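Local coordinates for transcription regulator PadR N-terminal domain-containing protein (PDB 3L9F) that is of unknown detailed function but, as a PadR-family protein, probably regulates transcription by binding DNA through a winged-helix domain, and can bind magnesium, at residues A[78-81]-A[82-86]; A[55-58]-A[59-63]; A[150-153]-A[154-158]; A[114-117]-A[118-121]. All coordinates share one frame; numbering follows the deposited sequence.

Interaction 1. Residues A[78-81]-A[82-86]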
loop_
_atom_site.group_PDB
_atom_site.type_symbol
_atom_site.label_atom_id
_atom_site.label_comp_id
_atom_site.label_asym_id
_atom_site.label_seq_id
_atom_site.Cartn_x
_atom_site.Cartn_y
_atom_site.Cartn_z
ATOM N N LEU A 78 16.610 -1.341 11.710
ATOM C CA LEU A 78 18.068 -1.412 11.714
ATOM C C LEU A 78 18.569 -1.962 13.054
ATOM O O LEU A 78 19.493 -2.782 13.101
ATOM C CB LEU A 78 18.677 -0.038 11.437
ATOM C CG LEU A 78 18.530 0.493 10.008
ATOM C CD1 LEU A 78 18.893 1.972 9.967
ATOM C CD2 LEU A 78 19.411 -0.323 9.054
ATOM N N ARG A 79 17.949 -1.518 14.140
ATOM C CA ARG A 79 18.333 -1.987 15.466
ATOM C C ARG A 79 18.161 -3.496 15.600
ATOM O O ARG A 79 19.035 -4.176 16.142
ATOM C CB ARG A 79 17.564 -1.242 16.566
ATOM C CG ARG A 79 18.066 0.186 16.797
ATOM C CD ARG A 79 17.616 0.757 18.137
ATOM N NE ARG A 79 16.173 0.983 18.200
ATOM C CZ ARG A 79 15.568 2.094 17.790
ATOM N NH1 ARG A 79 16.280 3.089 17.276
ATOM N NH2 ARG A 79 14.250 2.210 17.886
ATOM N N LYS A 80 17.045 -4.017 15.098
ATOM C CA LYS A 80 16.769 -5.451 15.195
ATOM C C LYS A 80 17.664 -6.276 14.275
ATOM O O LYS A 80 18.142 -7.344 14.650
ATOM C CB LYS A 80 15.296 -5.753 14.917
ATOM C CG LYS A 80 14.944 -7.214 15.113
ATOM C CD LYS A 80 13.465 -7.405 15.425
ATOM C CE LYS A 80 13.142 -8.884 15.570
ATOM N NZ LYS A 80 14.196 -9.581 16.364
ATOM N N LEU A 81 17.899 -5.782 13.067
ATOM C CA LEU A 81 18.778 -6.483 12.149
ATOM C C LEU A 81 20.166 -6.598 12.758
ATOM O O LEU A 81 20.856 -7.597 12.573
ATOM C CB LEU A 81 18.865 -5.743 10.812
ATOM C CG LEU A 81 17.672 -5.925 9.878
ATOM C CD1 LEU A 81 17.718 -4.903 8.750
ATOM C CD2 LEU A 81 17.653 -7.345 9.329
ATOM N N GLU A 82 20.580 -5.562 13.475
ATOM C CA GLU A 82 21.881 -5.594 14.125
ATOM C C GLU A 82 21.866 -6.614 15.259
ATOM O O GLU A 82 22.777 -7.435 15.374
ATOM C CB GLU A 82 22.275 -4.218 14.656
ATOM C CG GLU A 82 23.728 -4.168 15.092
ATOM C CD GLU A 82 24.048 -3.002 16.007
ATOM O OE1 GLU A 82 23.246 -2.039 16.071
ATOM O OE2 GLU A 82 25.112 -3.056 16.666
ATOM N N LYS A 83 20.823 -6.570 16.083
ATOM C CA LYS A 83 20.698 -7.520 17.188
ATOM C C LYS A 83 20.725 -8.958 16.677
ATOM O O LYS A 83 21.372 -9.827 17.261
ATOM C CB LYS A 83 19.417 -7.263 17.987
ATOM C CG LYS A 83 19.238 -8.193 19.176
ATOM C CD LYS A 83 17.871 -8.036 19.833
ATOM C CE LYS A 83 17.792 -6.784 20.697
ATOM N NZ LYS A 83 16.765 -6.919 21.774
ATOM N N ASP A 84 20.039 -9.202 15.564
ATOM C CA ASP A 84 19.951 -10.547 15.005
ATOM C C ASP A 84 21.173 -10.923 14.163
ATOM O O ASP A 84 21.209 -11.990 13.546
ATOM C CB ASP A 84 18.656 -10.712 14.206
ATOM C CG ASP A 84 17.410 -10.451 15.048
ATOM O OD1 ASP A 84 17.523 -10.343 16.290
ATOM O OD2 ASP A 84 16.308 -10.348 14.469
ATOM N N GLY A 85 22.176 -10.049 14.145
ATOM C CA GLY A 85 23.435 -10.350 13.487
ATOM C C GLY A 85 23.392 -10.339 11.974
ATOM O O GLY A 85 24.304 -10.863 11.321
ATOM N N LYS A 86 22.349 -9.734 11.408
ATOM C CA LYS A 86 22.195 -9.687 9.950
ATOM C C LYS A 86 22.934 -8.494 9.337
ATOM O O LYS A 86 23.237 -8.496 8.144
ATOM C CB LYS A 86 20.713 -9.612 9.574
ATOM C CG LYS A 86 19.855 -10.683 10.218
ATOM C CD LYS A 86 20.340 -12.065 9.836
ATOM C CE LYS A 86 19.471 -13.141 10.481
ATOM N NZ LYS A 86 19.829 -14.495 9.986
HETATM O O HOH W 1 21.543 -1.039 14.364
#

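Interaction 2. Residues A[55-58]-A[59-63]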
loop_
_atom_site.group_PDB
_atom_site.type_symbol
_atom_site.label_atom_id
_atom_site.label_comp_id
_atom_site.label_asym_id
_atom_site.label_seq_id
_atom_site.Cartn_x
_atom_site.Cartn_y
_atom_site.Cartn_z
ATOM N N ILE A 55 20.725 5.187 3.580
ATOM C CA ILE A 55 19.669 4.176 3.549
ATOM C C ILE A 55 18.313 4.871 3.535
ATOM O O ILE A 55 17.416 4.522 2.766
ATOM C CB ILE A 55 19.737 3.262 4.779
ATOM C CG1 ILE A 55 20.965 2.351 4.687
ATOM C CG2 ILE A 55 18.477 2.422 4.869
ATOM C CD1 ILE A 55 21.316 1.696 6.019
ATOM N N ASN A 56 18.168 5.870 4.394
ATOM C CA ASN A 56 16.921 6.605 4.457
ATOM C C ASN A 56 16.639 7.318 3.139
ATOM O O ASN A 56 15.505 7.347 2.677
ATOM C CB ASN A 56 16.961 7.597 5.610
ATOM C CG ASN A 56 15.680 8.382 5.742
ATOM O OD1 ASN A 56 14.651 7.845 6.151
ATOM N ND2 ASN A 56 15.732 9.662 5.391
ATOM N N ASP A 57 17.680 7.901 2.539
ATOM C CA ASP A 57 17.536 8.590 1.262
ATOM C C ASP A 57 17.014 7.603 0.213
ATOM O O ASP A 57 16.063 7.902 -0.516
ATOM C CB ASP A 57 18.887 9.177 0.838
ATOM C CG ASP A 57 18.795 10.105 -0.366
ATOM O OD1 ASP A 57 17.695 10.322 -0.917
ATOM O OD2 ASP A 57 19.856 10.632 -0.752
ATOM N N ILE A 58 17.629 6.423 0.153
ATOM C CA ILE A 58 17.215 5.398 -0.803
ATOM C C ILE A 58 15.763 4.998 -0.570
ATOM O O ILE A 58 14.972 4.979 -1.501
ATOM C CB ILE A 58 18.103 4.164 -0.727
ATOM C CG1 ILE A 58 19.510 4.538 -1.220
ATOM C CG2 ILE A 58 17.511 3.020 -1.567
ATOM C CD1 ILE A 58 20.572 3.516 -0.928
ATOM N N LEU A 59 15.424 4.689 0.675
ATOM C CA LEU A 59 14.074 4.217 0.986
ATOM C C LEU A 59 13.022 5.297 0.743
ATOM O O LEU A 59 12.006 5.033 0.095
ATOM C CB LEU A 59 13.996 3.700 2.424
ATOM C CG LEU A 59 12.688 3.012 2.793
ATOM C CD1 LEU A 59 12.590 1.687 2.037
ATOM C CD2 LEU A 59 12.634 2.787 4.290
ATOM N N GLN A 60 13.262 6.512 1.238
ATOM C CA GLN A 60 12.292 7.597 1.069
ATOM C C GLN A 60 12.207 8.131 -0.351
ATOM O O GLN A 60 11.125 8.461 -0.821
ATOM C CB GLN A 60 12.593 8.769 2.009
ATOM C CG GLN A 60 12.542 8.412 3.480
ATOM C CD GLN A 60 11.165 7.935 3.898
ATOM O OE1 GLN A 60 10.167 8.628 3.688
ATOM N NE2 GLN A 60 11.103 6.753 4.491
ATOM N N ASN A 61 13.344 8.231 -1.033
ATOM C CA ASN A 61 13.391 8.983 -2.286
ATOM C C ASN A 61 13.582 8.152 -3.547
ATOM O O ASN A 61 13.273 8.612 -4.643
ATOM C CB ASN A 61 14.463 10.067 -2.212
ATOM C CG ASN A 61 14.226 11.043 -1.076
ATOM O OD1 ASN A 61 15.142 11.360 -0.311
ATOM N ND2 ASN A 61 12.986 11.506 -0.942
ATOM N N GLN A 62 14.101 6.939 -3.404
ATOM C CA GLN A 62 14.381 6.132 -4.577
ATOM C C GLN A 62 13.414 4.967 -4.719
ATOM O O GLN A 62 12.890 4.721 -5.801
ATOM C CB GLN A 62 15.817 5.608 -4.539
ATOM C CG GLN A 62 16.869 6.712 -4.615
ATOM C CD GLN A 62 18.248 6.156 -4.920
ATOM O OE1 GLN A 62 18.534 4.993 -4.627
ATOM N NE2 GLN A 62 19.098 6.970 -5.541
ATOM N N LEU A 63 13.166 4.267 -3.619
ATOM C CA LEU A 63 12.408 3.023 -3.680
ATOM C C LEU A 63 10.948 3.201 -3.276
ATOM O O LEU A 63 10.185 2.240 -3.225
ATOM C CB LEU A 63 13.080 1.961 -2.804
ATOM C CG LEU A 63 14.580 1.735 -3.052
ATOM C CD1 LEU A 63 15.064 0.468 -2.342
ATOM C CD2 LEU A 63 14.894 1.667 -4.546
#

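Interaction 3. Residues A[150-153]-A[154-158]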
loop_
_atom_site.group_PDB
_atom_site.type_symbol
_atom_site.label_atom_id
_atom_site.label_comp_id
_atom_site.label_asym_id
_atom_site.label_seq_id
_atom_site.Cartn_x
_atom_site.Cartn_y
_atom_site.Cartn_z
ATOM N N ARG A 150 -7.503 17.640 -6.343
ATOM C CA ARG A 150 -6.324 18.422 -6.752
ATOM C C ARG A 150 -5.080 18.083 -5.943
ATOM O O ARG A 150 -3.972 17.984 -6.488
ATOM C CB ARG A 150 -6.599 19.921 -6.652
ATOM C CG ARG A 150 -7.531 20.431 -7.725
ATOM C CD ARG A 150 -7.795 21.927 -7.568
ATOM N NE ARG A 150 -8.893 22.354 -8.429
ATOM C CZ ARG A 150 -8.804 22.442 -9.752
ATOM N NH1 ARG A 150 -7.666 22.132 -10.364
ATOM N NH2 ARG A 150 -9.851 22.835 -10.465
ATOM N N GLU A 151 -5.256 17.900 -4.640
ATOM C CA GLU A 151 -4.122 17.591 -3.784
ATOM C C GLU A 151 -3.545 16.218 -4.105
ATOM O O GLU A 151 -2.329 16.027 -4.073
ATOM C CB GLU A 151 -4.497 17.747 -2.309
ATOM C CG GLU A 151 -4.896 19.181 -1.982
ATOM C CD GLU A 151 -5.055 19.443 -0.500
ATOM O OE1 GLU A 151 -4.837 18.510 0.301
ATOM O OE2 GLU A 151 -5.395 20.591 -0.136
ATOM N N GLU A 152 -4.412 15.272 -4.447
ATOM C CA GLU A 152 -3.939 13.948 -4.834
ATOM C C GLU A 152 -3.248 14.001 -6.186
ATOM O O GLU A 152 -2.241 13.323 -6.402
ATOM C CB GLU A 152 -5.086 12.938 -4.873
ATOM C CG GLU A 152 -4.696 11.586 -5.466
ATOM C CD GLU A 152 -3.945 10.696 -4.489
ATOM O OE1 GLU A 152 -3.668 11.128 -3.349
ATOM O OE2 GLU A 152 -3.629 9.554 -4.869
ATOM N N ILE A 153 -3.791 14.784 -7.112
ATOM C CA ILE A 153 -3.128 14.942 -8.413
ATOM C C ILE A 153 -1.705 15.464 -8.207
ATOM O O ILE A 153 -0.753 14.975 -8.826
ATOM C CB ILE A 153 -3.905 15.873 -9.369
ATOM C CG1 ILE A 153 -5.203 15.210 -9.821
ATOM C CG2 ILE A 153 -3.067 16.210 -10.606
ATOM C CD1 ILE A 153 -6.102 16.122 -10.623
ATOM N N GLU A 154 -1.555 16.447 -7.323
ATOM C CA GLU A 154 -0.230 16.991 -7.024
ATOM C C GLU A 154 0.700 15.938 -6.424
ATOM O O GLU A 154 1.896 15.904 -6.728
ATOM C CB GLU A 154 -0.339 18.205 -6.107
ATOM C CG GLU A 154 -1.059 19.369 -6.758
ATOM C CD GLU A 154 -1.371 20.486 -5.780
ATOM O OE1 GLU A 154 -0.962 20.384 -4.600
ATOM O OE2 GLU A 154 -2.030 21.470 -6.194
ATOM N N ARG A 155 0.159 15.070 -5.577
ATOM C CA ARG A 155 0.975 14.018 -4.998
ATOM C C ARG A 155 1.475 13.073 -6.081
ATOM O O ARG A 155 2.642 12.660 -6.066
ATOM C CB ARG A 155 0.222 13.265 -3.899
ATOM C CG ARG A 155 0.191 14.024 -2.578
ATOM C CD ARG A 155 -0.305 13.149 -1.433
ATOM N NE ARG A 155 -1.695 12.760 -1.628
ATOM C CZ ARG A 155 -2.735 13.431 -1.137
ATOM N NH1 ARG A 155 -2.539 14.527 -0.413
ATOM N NH2 ARG A 155 -3.970 13.007 -1.373
ATOM N N LYS A 156 0.603 12.745 -7.033
ATOM C CA LYS A 156 0.993 11.866 -8.127
ATOM C C LYS A 156 2.046 12.547 -8.988
ATOM O O LYS A 156 2.976 11.906 -9.464
ATOM C CB LYS A 156 -0.206 11.467 -8.985
ATOM C CG LYS A 156 -1.273 10.666 -8.236
ATOM C CD LYS A 156 -0.747 9.289 -7.845
ATOM C CE LYS A 156 -1.872 8.410 -7.319
ATOM N NZ LYS A 156 -3.184 8.989 -7.729
ATOM N N GLU A 157 1.907 13.850 -9.186
ATOM C CA GLU A 157 2.890 14.569 -9.991
ATOM C C GLU A 157 4.266 14.545 -9.341
ATOM O O GLU A 157 5.281 14.325 -10.021
ATOM C CB GLU A 157 2.414 15.992 -10.280
ATOM C CG GLU A 157 1.442 16.047 -11.447
ATOM C CD GLU A 157 0.690 17.358 -11.547
ATOM O OE1 GLU A 157 0.631 18.094 -10.541
ATOM O OE2 GLU A 157 0.143 17.642 -12.637
ATOM N N GLU A 158 4.297 14.740 -8.022
ATOM C CA GLU A 158 5.541 14.693 -7.265
ATOM C C GLU A 158 6.206 13.321 -7.380
ATOM O O GLU A 158 7.423 13.221 -7.548
ATOM C CB GLU A 158 5.283 15.006 -5.794
ATOM C CG GLU A 158 6.379 15.838 -5.127
ATOM C CD GLU A 158 7.772 15.238 -5.276
ATOM O OE1 GLU A 158 8.471 15.580 -6.258
ATOM O OE2 GLU A 158 8.173 14.435 -4.404
#

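Interaction 4. Residues A[114-117]-A[118-121]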
loop_
_atom_site.group_PDB
_atom_site.type_symbol
_atom_site.label_atom_id
_atom_site.label_comp_id
_atom_site.label_asym_id
_atom_site.label_seq_id
_atom_site.Cartn_x
_atom_site.Cartn_y
_atom_site.Cartn_z
ATOM N N ALA A 114 19.024 -13.836 0.349
ATOM C CA ALA A 114 18.951 -14.872 -0.685
ATOM C C ALA A 114 17.732 -15.759 -0.462
ATOM O O ALA A 114 17.005 -16.064 -1.397
ATOM C CB ALA A 114 20.229 -15.707 -0.708
ATOM N N SER A 115 17.511 -16.159 0.788
ATOM C CA SER A 115 16.357 -16.977 1.138
ATOM C C SER A 115 15.077 -16.246 0.794
ATOM O O SER A 115 14.178 -16.800 0.168
ATOM C CB SER A 115 16.369 -17.312 2.630
ATOM O OG SER A 115 17.541 -18.034 2.967
ATOM N N TYR A 116 14.997 -14.986 1.201
ATOM C CA TYR A 116 13.798 -14.212 0.953
ATOM C C TYR A 116 13.492 -14.109 -0.538
ATOM O O TYR A 116 12.333 -14.175 -0.948
ATOM C CB TYR A 116 13.919 -12.812 1.542
ATOM C CG TYR A 116 12.669 -12.014 1.316
ATOM C CD1 TYR A 116 11.606 -12.103 2.198
ATOM C CD2 TYR A 116 12.528 -11.212 0.193
ATOM C CE1 TYR A 116 10.449 -11.392 1.990
ATOM C CE2 TYR A 116 11.374 -10.495 -0.027
ATOM C CZ TYR A 116 10.337 -10.586 0.876
ATOM O OH TYR A 116 9.174 -9.880 0.674
ATOM N N LEU A 117 14.524 -13.923 -1.350
ATOM C CA LEU A 117 14.320 -13.793 -2.790
ATOM C C LEU A 117 13.963 -15.141 -3.440
ATOM O O LEU A 117 13.516 -15.196 -4.592
ATOM C CB LEU A 117 15.541 -13.145 -3.458
ATOM C CG LEU A 117 15.801 -11.679 -3.079
ATOM C CD1 LEU A 117 16.984 -11.135 -3.868
ATOM C CD2 LEU A 117 14.566 -10.812 -3.295
ATOM N N GLN A 118 14.151 -16.231 -2.701
ATOM C CA GLN A 118 13.768 -17.561 -3.172
ATOM C C GLN A 118 12.347 -17.903 -2.734
ATOM O O GLN A 118 11.773 -18.901 -3.175
ATOM C CB GLN A 118 14.731 -18.627 -2.636
ATOM C CG GLN A 118 15.831 -19.040 -3.604
ATOM C CD GLN A 118 16.010 -20.550 -3.670
ATOM O OE1 GLN A 118 15.648 -21.183 -4.662
ATOM N NE2 GLN A 118 16.556 -21.135 -2.606
ATOM N N SER A 119 11.791 -17.077 -1.850
ATOM C CA SER A 119 10.483 -17.346 -1.251
ATOM C C SER A 119 9.320 -17.048 -2.188
ATOM O O SER A 119 9.476 -16.363 -3.197
ATOM C CB SER A 119 10.304 -16.575 0.065
ATOM O OG SER A 119 10.023 -15.197 -0.164
ATOM N N ASP A 120 8.150 -17.574 -1.849
ATOM C CA ASP A 120 6.934 -17.248 -2.589
ATOM C C ASP A 120 6.604 -15.765 -2.425
ATOM O O ASP A 120 6.780 -15.201 -1.345
ATOM C CB ASP A 120 5.763 -18.086 -2.087
ATOM C CG ASP A 120 5.900 -19.548 -2.442
ATOM O OD1 ASP A 120 6.811 -19.890 -3.228
ATOM O OD2 ASP A 120 5.088 -20.353 -1.935
ATOM N N VAL A 121 6.115 -15.144 -3.498
ATOM C CA VAL A 121 5.794 -13.716 -3.483
ATOM C C VAL A 121 4.582 -13.446 -2.603
ATOM O O VAL A 121 3.595 -14.164 -2.663
ATOM C CB VAL A 121 5.533 -13.176 -4.905
ATOM C CG1 VAL A 121 5.184 -11.694 -4.858
ATOM C CG2 VAL A 121 6.754 -13.401 -5.787
#

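Interaction 1. Residues A[78-81]-A[82-86]
Glu-82 N donates to Leu-78 O at 3.0 Å, an ordinary step of helix 74-83, and a water closes a second link between the same two residues. It donates to Glu-82 OE1 at 2.6 Å and, weakly, to Leu-78 O. Lys-83 repeats the backbone step with N to Arg-79 O, and Asp-84 does so with N to Lys-80 O at 2.8 Å. The carboxylate of Asp-84 then receives the Lys-80 ammonium in a salt bridge: NZ lies 2.9 Å from OD2, on its syn lone pair, with a weak bond to OD1. The Lys-80 chain runs out extended until chi4 (43°), where a bend turns NZ onto the carboxylate. At Gly-85 the chain leaves the helix with a positive phi of 73°. Gly-85 N returns to Glu-82 O, and Lys-86 N to Leu-81 O at 2.9 Å with a C=O...N angle of 165°; these paired bonds make a Schellman motif. Lys-86 CB rests 3.8 Å from Leu-81 CD2, the two side chains crossing at about a right angle, while Leu-81 also packs on Ile-41 of helix 37-44. In the winged-helix fold this helix corresponds to the probable recognition helix, and the cap hands the chain to wing strand 87-92. Because Asp-84 CG sits only 3.2 Å from Lys-80 O, at the carbonyl-rich helix end, the lysine probably offsets an otherwise unfavourable charge.

Interaction 2. Residues A[55-58]-A[59-63]
A wider, pi-type turn marks the last part of helix 52-62, where Ile-58 O accepts two backbone donors. Leu-63 N, five residues on, lies 2.9 Å from Ile-58 O with a C=O...N angle of 167°. Gln-62 N is equally near Ile-58 O but sits above the carbonyl plane, 37° out of it. The widened turn brings Leu-63 beside Ile-58: CG2 of Ile-58, set anti to the backbone N, meets Leu-63 CG at 3.5 Å, and the two side chains lie alongside, pointing the same way. Gln-62 OE1 comes 3.6 Å from Ile-58 CG1. In the winged-helix fold of PadR proteins this is the second helix of the N-terminal domain, and both Ile-58 and Leu-63 press on Ile-44 of helix 37-44, while Leu-63 also packs on Phe-135 of the second subunit. One turn back, Gln-60 carries CG anti to its carbonyl carbon (chi1 -61°), which sets CG 3.2 Å from Asn-56 O and 3.5 Å from Asn-56 OD1; the bend at chi2 then directs the amide. The amide planes of Asn-56 and Gln-60 are nearly parallel, yet they meet through this methylene. The Gln-60 side chain lies about 5 Å from that of Asp-68, a magnesium-binding residue, although no magnesium is bound to this chain.

Interaction 3. Residues A[150-153]-A[154-158]
Glu-152 uses each carboxylate oxygen for a different cation of the following turn. Its OE1 takes two nitrogens of Arg-155, with NH2 at 2.7 Å and NE at 3.1 Å, a side-on grip that converges on a single atom. OE1 lies at the edge of the guanidinium, close to its plane, but the carboxylate is turned 63° against that plane. NH2 meets OE1 nearly along the C-O bond, while NE approaches from the anti side and out of the carboxylate plane. The other oxygen, OE2, is met on its anti side, again out of the carboxylate plane, by Lys-156 NZ at 2.9 Å. Together the three residues form a salt-bridge network spanning one helical turn, i to i+3 and i to i+4. It lies on helix 142-172, in the predicted coiled coil and in the C-terminal region related to virulence activator alpha.

Torsions and the backbone position the charged ends. The Glu-152 chain bends at chi2 (79°), and Arg-155 bends at chi3 (-65°), which folds the guanidinium back over the helix so that Glu-151 O lies 3.9 Å above one face, over its centre. On the neighbouring side, Ile-153 and Glu-157 run side by side, Ile-153 CG2 being 4.0 Å from Glu-157 CD, and Ile-153 packs on Leu-198 and Leu-202 of helix 178-202. Further out, Tyr-186 OH of the second subunit hydrogen-bonds both Glu-152 OE2 and Lys-156 NZ, tying the network into the dimer interface. With two cationic groups against it, the buried carboxylate is probably kept ionised. Arg-155 also packs on Val-121 of the second subunit.

Interaction 4. Residues A[114-117]-A[118-121]
Ala-114 O receives a weak bond from Gln-118 N at 3.1 Å, and Ser-115 O a stronger one from the same nitrogen at 2.9 Å. The second reaches back three residues rather than four, and its donor stands 64° out of the carbonyl plane, evidence that the turn tightens as helix 107-118 finishes. Ser-115 OG itself binds Lys-111 O, one turn earlier. Tyr-116 O accepts twice from Ser-119: Ser-119 N reaches it at 3.1 Å from above the carbonyl plane, and Ser-119 OG at 2.6 Å with a tilt of only 16°. A chi1 of 77° places OG between its own backbone N and carbonyl carbon, which turns the hydroxyl back to the helix end; it also lies 4.2 Å above one face of the Tyr-116 ring, offset toward the rim. This helix follows the wing strands of the PadR-like domain, and the extended chain beyond Ser-119 leads to strand 125-127. Tyr-116 meets the second subunit through OH to Asp-129 and a cation-pi contact with Arg-133 of that chain. Leu-117 packs on the same Arg-133, whose NH2 also bonds Ser-119 O.

How the interactions relate
Interactions 1 and 2 belong to the same winged-helix domain and touch directly: Leu-78 CD2 is 4.1 Å from Ile-55 CD1, joining helix 74-83 to helix 52-62. Interaction 4, at the end of a later helix, comes no nearer to interaction 1 than about 8 Å between nearest atoms. Interaction 3 sits in the C-terminal helical region, its centre about 37 Å from that of interaction 1, on the opposite side of the chain's centre. Interactions 2 and 3 both lie near the magnesium-binding Asp-68, the Gln-60 side chain about 5 Å and that of Arg-155 about 9 Å from its side chain. Interactions 2, 3 and 4 all meet the second subunit; interaction 1 does not.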